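PDB 6Q75: GH26A from Muricauda sp. MAR_2010_75, which probably hydrolyses glycosidic bonds in polysaccharides, perhaps beta-mannans. Local coordinates for residues A[46-51]-A[294-299]; A[72-77]-A[104-109]; A[125-130]-A[181-186]. All coordinates share one frame; numbering follows the deposited sequence.

Interaction 1 (A[46-51]-A[294-299]); sequences ILAGQH and SWFMVW
With CG trans to the backbone N in both His-51 (chi1 176°) and Trp-299 (chi1 -172°), the two rings leave adjacent strands in the same direction and lie side by side as an offset stack. Their planes are 12° apart, and Trp-299 CZ3 sits over the centre of the imidazole while His-51 NE2 comes 3.3 Å from Trp-299 CH2. Met-297 joins this cluster: its SD touches His-51 CB at 3.5 Å, and the chain then bends at its last torsion to bring CE to the same CB. A bound Tris and a glycerol lie beside Trp-299, which suggests that this end of the strands borders a pocket. The pairing closes a (beta/alpha)8 barrel, joining its first strand, 46-51, to its last, 293-299, in parallel. Hydrogen bonds run from Leu-47 N to Ser-294 O (3.0 Å), Phe-296 N to Leu-47 O, Val-298 N to Gly-49 O, and His-51 N to Val-298 O (2.9 Å). Leu-47, Met-297 and His-51 face the barrel interior, where they reach strand 104-108. On the outer face, the Phe-296 ring lies against the first strand, with Ala-48 CA over it in a CH-pi contact, 3.9 Å from its centroid. Ile-46 CD1 meets the edge of that ring, 3.8 Å from Phe-296 CD2.

Interaction 2 (A[72-77]-A[104-109]); sequences PAVWGT and IVTLMW
Five backbone hydrogen bonds zip Ala-73 through Thr-77 to Ile-104 through Met-108, the parallel strand axes passing 4.7 Å apart at 23°: Ile-104 N to Ala-73 O, Trp-75 N to Ile-104 O and Thr-106 N to Trp-75 O, each 2.8 Å and nearly straight, then a weak bond from Thr-77 N to Thr-106 O and a longer one from Met-108 N to Thr-77 O (3.2 Å). On the outer face the Trp-75 indole runs alongside Val-105, whose CG1 lies in the ring plane at the edge, 3.9 Å from Trp-75 CE3. Leu-107 extends this apolar row, its CD2 touching Trp-75 CZ3 on one hand and Thr-77 CG2 (3.7 Å) on the other. Here strands 74-78 and 104-108 form a beta-alpha-beta unit of the (beta/alpha)8 barrel, and helix 88-100 between them packs on Trp-75 and Thr-77, while Ser-58 OG satisfies Trp-75 NE1 and Tyr-61 meets the indole edge-to-face. The inner face is made by Val-74, Ile-104 and Thr-106. With OG1 of Thr-106 trans to the backbone N (chi1 -176°), the methyl CG2 falls between the backbone N and carbonyl carbon and rests on strand 74-77, 3.5 Å from Gly-76 CA and 3.6 Å from Val-74 CG1. The Thr-106 hydroxyl is hydrogen-bonded on the other side by the next strand, to Leu-171 O and Arg-173 NH2. Met-108 touches Thr-77 O through CG and has a bound Tris close to its side chain.

Interaction 3 (A[125-130]-A[181-186]); sequences SVQGEI and VWFWWG
Trp-184, Val-126 and Gln-127 carry this meeting of two loops above the (beta/alpha)8 barrel: the end of helix 122-126, beyond the third strand, and a type I turn, Phe-183 to Gly-186, beyond the fourth. Trp-184 N donates to Val-126 O (3.0 Å, 152° at the hydrogen), the one direct hydrogen bond across. The chi1 of Trp-184, 64°, places CG between the backbone N and carbonyl carbon, swinging the indole against the helix end, where CD1 lies 3.3 Å from both Ser-125 O and Val-126 O. Ile-130 meets the benzo side, CD1 3.9 Å from Trp-184 CE3, and the indole NE1 is hydrogen-bonded to Val-111 O. Val-126 lies alongside Phe-183, CG1 touching CD1 at 3.6 Å. That phenyl is gripped within its own segment, Trp-182 CD1 over the centre of one face and Trp-185 CH2 over the other. Gln-127, extended beyond CG, crosses Trp-182 and Phe-183; its amide plane is turned 65° from the Phe-183 ring, and NE2 stops 3.6 Å from Phe-183 CE1. A single water bridges the two backbones, donating to Gln-127 O at 3.1 Å and to Trp-182 O at 2.8 Å.

How the interactions relate
Interactions 1 and 2 are buried neighbours in one barrel sheet: strand 46-51 pairs with 294-299 on one side and with 74-78 on the other, so Ala-48 O and Gln-50 N are probably hydrogen-bonded to Val-74 N and O. Inside the barrel His-51 CE1 also packs on Met-108 SD. Both are parallel strand pairings, interaction 1 the less regularly bonded, but it adds a ring stack where interaction 2 has aliphatic contacts around an indole. Interaction 3 is only partly buried, lies about 24 to 26 Å away centre to centre, and trades strand pairing for a single direct bond, aromatic packing and a bridging water. A bound Tris lies close to residues of all three.

Interaction 1 (A[46-51]-A[294-299])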
ATOM      1  N   ILE A  46      -5.839 -14.847   6.499  1.00 22.33           N
ATOM      2  CA  ILE A  46      -5.005 -13.665   6.269  1.00 20.41           C
ATOM      3  C   ILE A  46      -3.807 -14.048   5.405  1.00 19.87           C
ATOM      4  O   ILE A  46      -3.154 -15.070   5.645  1.00 22.65           O
ATOM      5  CB  ILE A  46      -4.565 -13.016   7.601  1.00 20.02           C
ATOM      6  CG1 ILE A  46      -3.788 -11.727   7.359  1.00 20.45           C
ATOM      7  CG2 ILE A  46      -3.778 -14.014   8.471  1.00 22.63           C
ATOM      8  CD1 ILE A  46      -3.636 -10.865   8.605  1.00 22.04           C
ATOM      9  N   LEU A  47      -3.523 -13.227   4.387  1.00 20.99           N
ATOM     10  CA  LEU A  47      -2.391 -13.467   3.497  1.00 18.80           C
ATOM     11  C   LEU A  47      -1.099 -12.953   4.120  1.00 18.06           C
ATOM     12  O   LEU A  47      -1.028 -11.789   4.538  1.00 20.22           O
ATOM     13  CB  LEU A  47      -2.617 -12.767   2.148  1.00 18.55           C
ATOM     14  CG  LEU A  47      -3.829 -13.268   1.376  1.00 21.52           C
ATOM     15  CD1 LEU A  47      -4.256 -12.205   0.408  1.00 19.17           C
ATOM     16  CD2 LEU A  47      -3.438 -14.538   0.629  1.00 24.36           C
ATOM     17  N   ALA A  48      -0.058 -13.802   4.147  1.00 18.22           N
ATOM     18  CA  ALA A  48       1.265 -13.364   4.618  1.00 18.39           C
ATOM     19  C   ALA A  48       1.975 -12.549   3.543  1.00 20.64           C
ATOM     20  O   ALA A  48       2.082 -12.991   2.396  1.00 19.28           O
ATOM     21  CB  ALA A  48       2.138 -14.562   4.990  1.00 19.37           C
ATOM     22  N   GLY A  49       2.526 -11.395   3.928  1.00 18.02           N
ATOM     23  CA  GLY A  49       3.137 -10.507   2.960  1.00 18.07           C
ATOM     24  C   GLY A  49       4.437  -9.928   3.478  1.00 16.61           C
ATOM     25  O   GLY A  49       4.694  -9.889   4.687  1.00 17.29           O
ATOM     26  N   GLN A  50       5.253  -9.458   2.535  1.00 18.21           N
ATOM     27  CA  GLN A  50       6.587  -8.961   2.864  1.00 15.79           C
ATOM     28  C   GLN A  50       6.992  -7.894   1.852  1.00 17.09           C
ATOM     29  O   GLN A  50       6.875  -8.120   0.647  1.00 15.83           O
ATOM     30  CB  GLN A  50       7.602 -10.105   2.864  1.00 16.39           C
ATOM     31  CG  GLN A  50       9.041  -9.641   3.113  1.00 17.87           C
ATOM     32  CD  GLN A  50       9.287  -9.212   4.558  1.00 21.18           C
ATOM     33  OE1 GLN A  50       8.922  -9.911   5.497  1.00 19.53           O
ATOM     34  NE2 GLN A  50       9.935  -8.050   4.734  1.00 19.63           N
ATOM     35  N   HIS A  51       7.514  -6.780   2.355  1.00 15.45           N
ATOM     36  CA  HIS A  51       7.993  -5.651   1.566  1.00 15.53           C
ATOM     37  C   HIS A  51       9.510  -5.693   1.465  1.00 15.93           C
ATOM     38  O   HIS A  51      10.188  -6.144   2.393  1.00 18.79           O
ATOM     39  CB  HIS A  51       7.543  -4.353   2.226  1.00 15.74           C
ATOM     40  CG  HIS A  51       8.053  -3.114   1.562  1.00 16.04           C
ATOM     41  ND1 HIS A  51       7.373  -2.520   0.527  1.00 18.01           N
ATOM     42  CD2 HIS A  51       9.126  -2.319   1.813  1.00 15.57           C
ATOM     43  CE1 HIS A  51       8.006  -1.419   0.152  1.00 16.61           C
ATOM     44  NE2 HIS A  51       9.080  -1.277   0.903  1.00 16.22           N
ATOM     45  N   SER A 294      -7.089  -8.712   6.066  1.00 18.91           N
ATOM     46  CA  SER A 294      -6.997  -9.573   4.894  1.00 23.15           C
ATOM     47  C   SER A 294      -5.578  -9.940   4.530  1.00 18.85           C
ATOM     48  O   SER A 294      -5.375 -10.981   3.906  1.00 19.46           O
ATOM     49  CB  SER A 294      -7.633  -8.895   3.674  1.00 21.80           C
ATOM     50  OG  SER A 294      -8.926  -8.443   3.999  1.00 24.91           O
ATOM     51  N   TRP A 295      -4.610  -9.087   4.848  1.00 18.08           N
ATOM     52  CA  TRP A 295      -3.204  -9.425   4.689  1.00 19.47           C
ATOM     53  C   TRP A 295      -2.420  -8.592   5.684  1.00 18.42           C
ATOM     54  O   TRP A 295      -2.944  -7.656   6.294  1.00 19.57           O
ATOM     55  CB  TRP A 295      -2.685  -9.230   3.235  1.00 17.76           C
ATOM     56  CG  TRP A 295      -2.453  -7.813   2.787  1.00 17.34           C
ATOM     57  CD1 TRP A 295      -1.348  -7.015   3.046  1.00 18.64           C
ATOM     58  CD2 TRP A 295      -3.326  -7.033   1.950  1.00 17.82           C
ATOM     59  NE1 TRP A 295      -1.511  -5.779   2.421  1.00 17.36           N
ATOM     60  CE2 TRP A 295      -2.716  -5.770   1.759  1.00 17.64           C
ATOM     61  CE3 TRP A 295      -4.572  -7.277   1.358  1.00 18.29           C
ATOM     62  CZ2 TRP A 295      -3.311  -4.749   0.984  1.00 17.50           C
ATOM     63  CZ3 TRP A 295      -5.177  -6.246   0.603  1.00 18.54           C
ATOM     64  CH2 TRP A 295      -4.530  -5.008   0.418  1.00 18.83           C
ATOM     65  N   PHE A 296      -1.170  -8.989   5.895  1.00 16.87           N
ATOM     66  CA  PHE A 296      -0.197  -8.150   6.572  1.00 16.34           C
ATOM     67  C   PHE A 296       1.018  -8.067   5.669  1.00 21.10           C
ATOM     68  O   PHE A 296       1.255  -8.977   4.875  1.00 18.93           O
ATOM     69  CB  PHE A 296       0.178  -8.718   7.962  1.00 16.42           C
ATOM     70  CG  PHE A 296       0.849 -10.060   7.921  1.00 19.50           C
ATOM     71  CD1 PHE A 296       2.200 -10.190   7.581  1.00 20.09           C
ATOM     72  CD2 PHE A 296       0.160 -11.200   8.313  1.00 20.46           C
ATOM     73  CE1 PHE A 296       2.833 -11.445   7.593  1.00 18.96           C
ATOM     74  CE2 PHE A 296       0.780 -12.452   8.314  1.00 20.88           C
ATOM     75  CZ  PHE A 296       2.121 -12.575   7.964  1.00 19.06           C
ATOM     76  N   MET A 297       1.795  -6.977   5.791  1.00 20.08           N
ATOM     77  CA  MET A 297       3.024  -6.841   5.012  1.00 15.82           C
ATOM     78  C   MET A 297       4.133  -6.356   5.936  1.00 19.12           C
ATOM     79  O   MET A 297       4.121  -5.198   6.356  1.00 18.12           O
ATOM     80  CB  MET A 297       2.839  -5.860   3.836  1.00 15.83           C
ATOM     81  CG  MET A 297       4.042  -5.921   2.916  1.00 17.93           C
ATOM     82  SD  MET A 297       4.086  -4.671   1.614  1.00 20.67           S
ATOM     83  CE  MET A 297       4.194  -3.164   2.586  1.00 19.41           C
ATOM     84  N   VAL A 298       5.079  -7.240   6.265  1.00 17.99           N
ATOM     85  CA  VAL A 298       6.192  -6.852   7.123  1.00 16.90           C
ATOM     86  C   VAL A 298       7.144  -5.930   6.376  1.00 18.41           C
ATOM     87  O   VAL A 298       7.408  -6.109   5.175  1.00 19.14           O
ATOM     88  CB  VAL A 298       6.915  -8.099   7.651  1.00 16.92           C
ATOM     89  CG1 VAL A 298       8.109  -7.700   8.495  1.00 19.28           C
ATOM     90  CG2 VAL A 298       5.960  -8.906   8.466  1.00 17.33           C
ATOM     91  N   TRP A 299       7.643  -4.916   7.075  1.00 15.66           N
ATOM     92  CA  TRP A 299       8.484  -3.894   6.454  1.00 16.25           C
ATOM     93  C   TRP A 299       9.927  -4.375   6.391  1.00 18.44           C
ATOM     94  O   TRP A 299      10.638  -4.332   7.388  1.00 19.26           O
ATOM     95  CB  TRP A 299       8.399  -2.591   7.234  1.00 16.27           C
ATOM     96  CG  TRP A 299       9.103  -1.477   6.487  1.00 16.66           C
ATOM     97  CD1 TRP A 299      10.354  -0.993   6.719  1.00 20.05           C
ATOM     98  CD2 TRP A 299       8.605  -0.780   5.335  1.00 16.89           C
ATOM     99  NE1 TRP A 299      10.648   0.009   5.815  1.00 20.24           N
ATOM    100  CE2 TRP A 299       9.592   0.149   4.950  1.00 19.28           C
ATOM    101  CE3 TRP A 299       7.403  -0.827   4.615  1.00 19.52           C
ATOM    102  CZ2 TRP A 299       9.424   1.017   3.853  1.00 19.33           C
ATOM    103  CZ3 TRP A 299       7.240   0.029   3.539  1.00 19.42           C
ATOM    104  CH2 TRP A 299       8.247   0.938   3.167  1.00 21.47           C
TER

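Interaction 2 (A[72-77]-A[104-109])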
ATOM      1  N   PRO A  72       6.066 -15.785   1.158  1.00 21.44           N
ATOM      2  CA  PRO A  72       4.880 -14.959   1.402  1.00 20.50           C
ATOM      3  C   PRO A  72       3.926 -14.981   0.216  1.00 21.35           C
ATOM      4  O   PRO A  72       4.346 -15.063  -0.940  1.00 22.91           O
ATOM      5  CB  PRO A  72       5.461 -13.557   1.610  1.00 22.24           C
ATOM      6  CG  PRO A  72       6.901 -13.813   2.072  1.00 21.66           C
ATOM      7  CD  PRO A  72       7.329 -15.049   1.360  1.00 18.92           C
ATOM      8  N   ALA A  73       2.627 -14.909   0.521  1.00 19.70           N
ATOM      9  CA  ALA A  73       1.624 -14.792  -0.538  1.00 18.76           C
ATOM     10  C   ALA A  73       1.693 -13.431  -1.218  1.00 18.84           C
ATOM     11  O   ALA A  73       1.434 -13.327  -2.421  1.00 19.33           O
ATOM     12  CB  ALA A  73       0.215 -15.019   0.014  1.00 19.07           C
ATOM     13  N   VAL A  74       1.997 -12.376  -0.460  1.00 18.38           N
ATOM     14  CA  VAL A  74       1.990 -11.012  -0.980  1.00 17.13           C
ATOM     15  C   VAL A  74       3.421 -10.500  -1.047  1.00 18.50           C
ATOM     16  O   VAL A  74       4.171 -10.572  -0.061  1.00 17.27           O
ATOM     17  CB  VAL A  74       1.101 -10.082  -0.135  1.00 17.57           C
ATOM     18  CG1 VAL A  74       1.277  -8.628  -0.545  1.00 22.90           C
ATOM     19  CG2 VAL A  74      -0.373 -10.511  -0.252  1.00 19.00           C
ATOM     20  N   TRP A  75       3.781  -9.967  -2.218  1.00 19.66           N
ATOM     21  CA  TRP A  75       5.091  -9.413  -2.522  1.00 20.91           C
ATOM     22  C   TRP A  75       4.918  -7.911  -2.690  1.00 18.08           C
ATOM     23  O   TRP A  75       4.064  -7.484  -3.475  1.00 17.44           O
ATOM     24  CB  TRP A  75       5.627 -10.033  -3.820  1.00 20.65           C
ATOM     25  CG  TRP A  75       6.916  -9.435  -4.372  1.00 21.55           C
ATOM     26  CD1 TRP A  75       8.186  -9.844  -4.078  1.00 22.01           C
ATOM     27  CD2 TRP A  75       7.052  -8.345  -5.302  1.00 20.80           C
ATOM     28  NE1 TRP A  75       9.104  -9.087  -4.762  1.00 22.96           N
ATOM     29  CE2 TRP A  75       8.437  -8.154  -5.519  1.00 22.26           C
ATOM     30  CE3 TRP A  75       6.141  -7.521  -5.979  1.00 21.15           C
ATOM     31  CZ2 TRP A  75       8.937  -7.178  -6.379  1.00 21.18           C
ATOM     32  CZ3 TRP A  75       6.650  -6.530  -6.840  1.00 20.26           C
ATOM     33  CH2 TRP A  75       8.033  -6.377  -7.030  1.00 19.31           C
ATOM     34  N   GLY A  76       5.708  -7.122  -1.978  1.00 17.27           N
ATOM     35  CA  GLY A  76       5.597  -5.668  -2.057  1.00 17.67           C
ATOM     36  C   GLY A  76       6.913  -4.953  -2.292  1.00 18.27           C
ATOM     37  O   GLY A  76       7.955  -5.367  -1.790  1.00 19.18           O
ATOM     38  N   THR A  77       6.859  -3.900  -3.103  1.00 18.64           N
ATOM     39  CA  THR A  77       7.969  -2.944  -3.114  1.00 20.72           C
ATOM     40  C   THR A  77       7.378  -1.565  -3.407  1.00 17.01           C
ATOM     41  O   THR A  77       6.175  -1.346  -3.208  1.00 16.08           O
ATOM     42  CB  THR A  77       9.115  -3.387  -4.057  1.00 22.00           C
ATOM     43  OG1 THR A  77      10.279  -2.552  -3.821  1.00 20.74           O
ATOM     44  CG2 THR A  77       8.714  -3.343  -5.535  1.00 23.49           C
ATOM     45  N   ILE A 104       0.924 -12.458  -5.016  1.00 21.40           N
ATOM     46  CA  ILE A 104       0.032 -11.309  -5.171  1.00 22.51           C
ATOM     47  C   ILE A 104       0.878 -10.055  -5.006  1.00 22.18           C
ATOM     48  O   ILE A 104       1.688  -9.976  -4.080  1.00 21.90           O
ATOM     49  CB  ILE A 104      -1.122 -11.368  -4.154  1.00 21.33           C
ATOM     50  CG1 ILE A 104      -2.036 -12.576  -4.451  1.00 22.67           C
ATOM     51  CG2 ILE A 104      -1.939 -10.090  -4.160  1.00 18.90           C
ATOM     52  CD1 ILE A 104      -2.961 -12.938  -3.289  1.00 23.79           C
ATOM     53  N   VAL A 105       0.743  -9.087  -5.928  1.00 18.90           N
ATOM     54  CA  VAL A 105       1.675  -7.958  -6.007  1.00 18.59           C
ATOM     55  C   VAL A 105       1.059  -6.723  -5.369  1.00 20.98           C
ATOM     56  O   VAL A 105      -0.065  -6.335  -5.708  1.00 21.25           O
ATOM     57  CB  VAL A 105       2.051  -7.652  -7.469  1.00 19.23           C
ATOM     58  CG1 VAL A 105       2.779  -6.272  -7.571  1.00 22.49           C
ATOM     59  CG2 VAL A 105       2.866  -8.764  -8.051  1.00 21.82           C
ATOM     60  N   THR A 106       1.812  -6.060  -4.478  1.00 18.99           N
ATOM     61  CA  THR A 106       1.409  -4.750  -3.980  1.00 19.92           C
ATOM     62  C   THR A 106       2.531  -3.738  -4.211  1.00 18.77           C
ATOM     63  O   THR A 106       3.714  -4.068  -4.101  1.00 18.07           O
ATOM     64  CB  THR A 106       0.997  -4.787  -2.473  1.00 20.65           C
ATOM     65  OG1 THR A 106       0.529  -3.487  -2.088  1.00 18.18           O
ATOM     66  CG2 THR A 106       2.145  -5.232  -1.540  1.00 21.19           C
ATOM     67  N   LEU A 107       2.154  -2.517  -4.598  1.00 16.76           N
ATOM     68  CA  LEU A 107       3.124  -1.459  -4.878  1.00 16.88           C
ATOM     69  C   LEU A 107       2.687  -0.169  -4.198  1.00 16.46           C
ATOM     70  O   LEU A 107       1.492   0.147  -4.144  1.00 16.31           O
ATOM     71  CB  LEU A 107       3.272  -1.228  -6.402  1.00 18.28           C
ATOM     72  CG  LEU A 107       3.826  -2.466  -7.125  1.00 20.31           C
ATOM     73  CD1 LEU A 107       3.748  -2.267  -8.653  1.00 18.87           C
ATOM     74  CD2 LEU A 107       5.268  -2.764  -6.684  1.00 18.26           C
ATOM     75  N   MET A 108       3.663   0.549  -3.640  1.00 16.45           N
ATOM     76  CA  MET A 108       3.473   1.860  -3.036  1.00 17.24           C
ATOM     77  C   MET A 108       4.387   2.868  -3.739  1.00 17.90           C
ATOM     78  O   MET A 108       5.083   2.539  -4.711  1.00 17.67           O
ATOM     79  CB  MET A 108       3.758   1.816  -1.529  1.00 16.93           C
ATOM     80  CG  MET A 108       5.212   1.464  -1.223  1.00 18.39           C
ATOM     81  SD  MET A 108       5.504   1.128   0.527  1.00 18.46           S
ATOM     82  CE  MET A 108       4.952   2.671   1.267  1.00 20.06           C
ATOM     83  N   TRP A 109       4.416   4.092  -3.214  1.00 16.57           N
ATOM     84  CA  TRP A 109       5.077   5.175  -3.939  1.00 17.14           C
ATOM     85  C   TRP A 109       5.451   6.319  -3.011  1.00 18.82           C
ATOM     86  O   TRP A 109       4.756   7.341  -2.969  1.00 20.00           O
ATOM     87  CB  TRP A 109       4.174   5.670  -5.069  1.00 19.43           C
ATOM     88  CG  TRP A 109       4.792   6.720  -5.988  1.00 20.42           C
ATOM     89  CD1 TRP A 109       6.120   6.883  -6.292  1.00 18.71           C
ATOM     90  CD2 TRP A 109       4.093   7.777  -6.663  1.00 20.21           C
ATOM     91  NE1 TRP A 109       6.279   7.958  -7.169  1.00 21.30           N
ATOM     92  CE2 TRP A 109       5.052   8.529  -7.383  1.00 20.94           C
ATOM     93  CE3 TRP A 109       2.744   8.145  -6.741  1.00 20.76           C
ATOM     94  CZ2 TRP A 109       4.702   9.642  -8.193  1.00 19.95           C
ATOM     95  CZ3 TRP A 109       2.402   9.257  -7.524  1.00 21.43           C
ATOM     96  CH2 TRP A 109       3.382   9.990  -8.228  1.00 23.70           C
TER

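Interaction 3 (A[125-130]-A[181-186])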
ATOM      1  N   SER A 125      12.316  16.377   1.140  1.00 27.55           N
ATOM      2  CA  SER A 125      11.270  16.365   0.126  1.00 25.28           C
ATOM      3  C   SER A 125      10.093  15.508   0.562  1.00 24.26           C
ATOM      4  O   SER A 125       9.007  16.038   0.814  1.00 25.35           O
ATOM      5  CB  SER A 125      11.843  15.872  -1.214  1.00 26.76           C
ATOM      6  OG  SER A 125      11.019  16.260  -2.300  1.00 27.91           O
ATOM      7  N   VAL A 126      10.306  14.209   0.719  1.00 20.66           N
ATOM      8  CA  VAL A 126       9.233  13.292   1.122  1.00 19.64           C
ATOM      9  C   VAL A 126       8.624  13.733   2.450  1.00 20.17           C
ATOM     10  O   VAL A 126       7.396  13.776   2.611  1.00 18.94           O
ATOM     11  CB  VAL A 126       9.792  11.867   1.217  1.00 19.20           C
ATOM     12  CG1 VAL A 126       8.674  10.881   1.593  1.00 19.62           C
ATOM     13  CG2 VAL A 126      10.451  11.472  -0.108  1.00 20.36           C
ATOM     14  N   GLN A 127       9.475  14.105   3.409  1.00 23.70           N
ATOM     15  CA  GLN A 127       9.045  14.619   4.705  1.00 24.06           C
ATOM     16  C   GLN A 127       9.284  16.122   4.838  1.00 26.25           C
ATOM     17  O   GLN A 127       9.344  16.648   5.954  1.00 27.78           O
ATOM     18  CB  GLN A 127       9.740  13.835   5.826  1.00 25.35           C
ATOM     19  CG  GLN A 127       9.463  12.336   5.720  1.00 23.98           C
ATOM     20  CD  GLN A 127       9.628  11.590   7.040  1.00 29.01           C
ATOM     21  OE1 GLN A 127      10.427  11.977   7.884  1.00 31.46           O
ATOM     22  NE2 GLN A 127       8.880  10.502   7.201  1.00 29.35           N
ATOM     23  N   GLY A 128       9.395  16.842   3.706  1.00 26.57           N
ATOM     24  CA  GLY A 128       9.595  18.278   3.734  1.00 29.95           C
ATOM     25  C   GLY A 128       8.297  19.041   3.968  1.00 32.76           C
ATOM     26  O   GLY A 128       7.211  18.475   3.945  1.00 34.33           O
ATOM     27  N   GLU A 129       8.432  20.329   4.287  1.00 32.63           N
ATOM     28  CA  GLU A 129       7.269  21.188   4.479  1.00 34.53           C
ATOM     29  C   GLU A 129       6.704  21.634   3.131  1.00 33.85           C
ATOM     30  O   GLU A 129       7.445  21.826   2.167  1.00 35.94           O
ATOM     31  CB  GLU A 129       7.639  22.424   5.311  1.00 35.80           C
ATOM     32  N   ILE A 130       5.383  21.811   3.080  1.00 31.77           N
ATOM     33  CA  ILE A 130       4.699  22.318   1.892  1.00 33.30           C
ATOM     34  C   ILE A 130       3.692  23.376   2.326  1.00 33.12           C
ATOM     35  O   ILE A 130       2.982  23.198   3.319  1.00 32.47           O
ATOM     36  CB  ILE A 130       4.025  21.177   1.109  1.00 33.96           C
ATOM     37  CG1 ILE A 130       3.404  21.707  -0.183  1.00 33.99           C
ATOM     38  CG2 ILE A 130       3.017  20.420   2.013  1.00 36.29           C
ATOM     39  CD1 ILE A 130       2.969  20.624  -1.131  1.00 34.68           C
ATOM     40  N   VAL A 181       1.453  13.361  10.351  1.00 20.27           N
ATOM     41  CA  VAL A 181       1.991  14.695  10.117  1.00 19.98           C
ATOM     42  C   VAL A 181       3.352  14.676   9.425  1.00 21.53           C
ATOM     43  O   VAL A 181       3.878  15.748   9.088  1.00 22.69           O
ATOM     44  CB  VAL A 181       2.103  15.508  11.427  1.00 18.14           C
ATOM     45  CG1 VAL A 181       0.727  15.634  12.086  1.00 19.31           C
ATOM     46  CG2 VAL A 181       3.117  14.844  12.412  1.00 20.65           C
ATOM     47  N   TRP A 182       3.910  13.506   9.130  1.00 18.14           N
ATOM     48  CA  TRP A 182       5.312  13.463   8.732  1.00 17.02           C
ATOM     49  C   TRP A 182       5.554  13.607   7.232  1.00 18.73           C
ATOM     50  O   TRP A 182       6.566  14.203   6.845  1.00 18.19           O
ATOM     51  CB  TRP A 182       5.962  12.167   9.221  1.00 17.51           C
ATOM     52  CG  TRP A 182       5.130  10.915   9.125  1.00 17.68           C
ATOM     53  CD1 TRP A 182       5.135  10.004   8.102  1.00 18.19           C
ATOM     54  CD2 TRP A 182       4.207  10.417  10.106  1.00 16.51           C
ATOM     55  NE1 TRP A 182       4.275   8.960   8.394  1.00 18.27           N
ATOM     56  CE2 TRP A 182       3.688   9.197   9.611  1.00 19.18           C
ATOM     57  CE3 TRP A 182       3.752  10.893  11.339  1.00 17.79           C
ATOM     58  CZ2 TRP A 182       2.738   8.441  10.313  1.00 19.16           C
ATOM     59  CZ3 TRP A 182       2.821  10.134  12.056  1.00 17.22           C
ATOM     60  CH2 TRP A 182       2.315   8.925  11.532  1.00 16.47           C
ATOM     61  N   PHE A 183       4.673  13.093   6.384  1.00 16.32           N
ATOM     62  CA  PHE A 183       4.864  13.230   4.941  1.00 15.67           C
ATOM     63  C   PHE A 183       4.282  14.547   4.442  1.00 16.93           C
ATOM     64  O   PHE A 183       3.359  15.104   5.036  1.00 17.04           O
ATOM     65  CB  PHE A 183       4.191  12.063   4.206  1.00 17.46           C
ATOM     66  CG  PHE A 183       4.862  10.724   4.412  1.00 18.30           C
ATOM     67  CD1 PHE A 183       6.233  10.583   4.273  1.00 17.97           C
ATOM     68  CD2 PHE A 183       4.107   9.600   4.737  1.00 20.68           C
ATOM     69  CE1 PHE A 183       6.839   9.341   4.441  1.00 18.10           C
ATOM     70  CE2 PHE A 183       4.708   8.373   4.934  1.00 18.61           C
ATOM     71  CZ  PHE A 183       6.069   8.233   4.774  1.00 19.34           C
ATOM     72  N   TRP A 184       4.796  15.029   3.294  1.00 17.30           N
ATOM     73  CA  TRP A 184       4.302  16.308   2.796  1.00 22.78           C
ATOM     74  C   TRP A 184       2.821  16.250   2.440  1.00 22.18           C
ATOM     75  O   TRP A 184       2.137  17.275   2.481  1.00 21.04           O
ATOM     76  CB  TRP A 184       5.124  16.785   1.587  1.00 21.08           C
ATOM     77  CG  TRP A 184       5.059  15.931   0.349  1.00 20.04           C
ATOM     78  CD1 TRP A 184       5.979  15.015  -0.061  1.00 20.23           C
ATOM     79  CD2 TRP A 184       4.057  15.985  -0.683  1.00 19.32           C
ATOM     80  NE1 TRP A 184       5.593  14.462  -1.272  1.00 18.94           N
ATOM     81  CE2 TRP A 184       4.422  15.049  -1.672  1.00 20.09           C
ATOM     82  CE3 TRP A 184       2.879  16.718  -0.848  1.00 22.51           C
ATOM     83  CZ2 TRP A 184       3.639  14.813  -2.817  1.00 20.84           C
ATOM     84  CZ3 TRP A 184       2.108  16.492  -1.990  1.00 24.96           C
ATOM     85  CH2 TRP A 184       2.494  15.542  -2.955  1.00 25.09           C
ATOM     86  N   TRP A 185       2.309  15.083   2.077  1.00 20.39           N
ATOM     87  CA  TRP A 185       0.891  14.936   1.774  1.00 18.35           C
ATOM     88  C   TRP A 185       0.051  14.641   3.018  1.00 19.54           C
ATOM     89  O   TRP A 185      -1.158  14.393   2.899  1.00 19.74           O
ATOM     90  CB  TRP A 185       0.696  13.829   0.733  1.00 18.50           C
ATOM     91  CG  TRP A 185       1.159  12.478   1.202  1.00 16.18           C
ATOM     92  CD1 TRP A 185       0.446  11.576   1.956  1.00 18.40           C
ATOM     93  CD2 TRP A 185       2.405  11.856   0.907  1.00 16.57           C
ATOM     94  NE1 TRP A 185       1.198  10.442   2.179  1.00 19.44           N
ATOM     95  CE2 TRP A 185       2.402  10.584   1.546  1.00 18.90           C
ATOM     96  CE3 TRP A 185       3.548  12.263   0.206  1.00 18.08           C
ATOM     97  CZ2 TRP A 185       3.480   9.719   1.475  1.00 17.87           C
ATOM     98  CZ3 TRP A 185       4.624  11.406   0.131  1.00 20.31           C
ATOM     99  CH2 TRP A 185       4.588  10.139   0.776  1.00 18.53           C
ATOM    100  N   GLY A 186       0.665  14.654   4.200  1.00 19.28           N
ATOM    101  CA  GLY A 186      -0.019  14.266   5.416  1.00 18.55           C
ATOM    102  C   GLY A 186      -0.733  15.407   6.108  1.00 20.41           C
ATOM    103  O   GLY A 186      -0.396  16.585   5.939  1.00 19.00           O
TER
HETATM  104  O   HOH W   1       7.975  15.851   8.577  1.00 36.41           O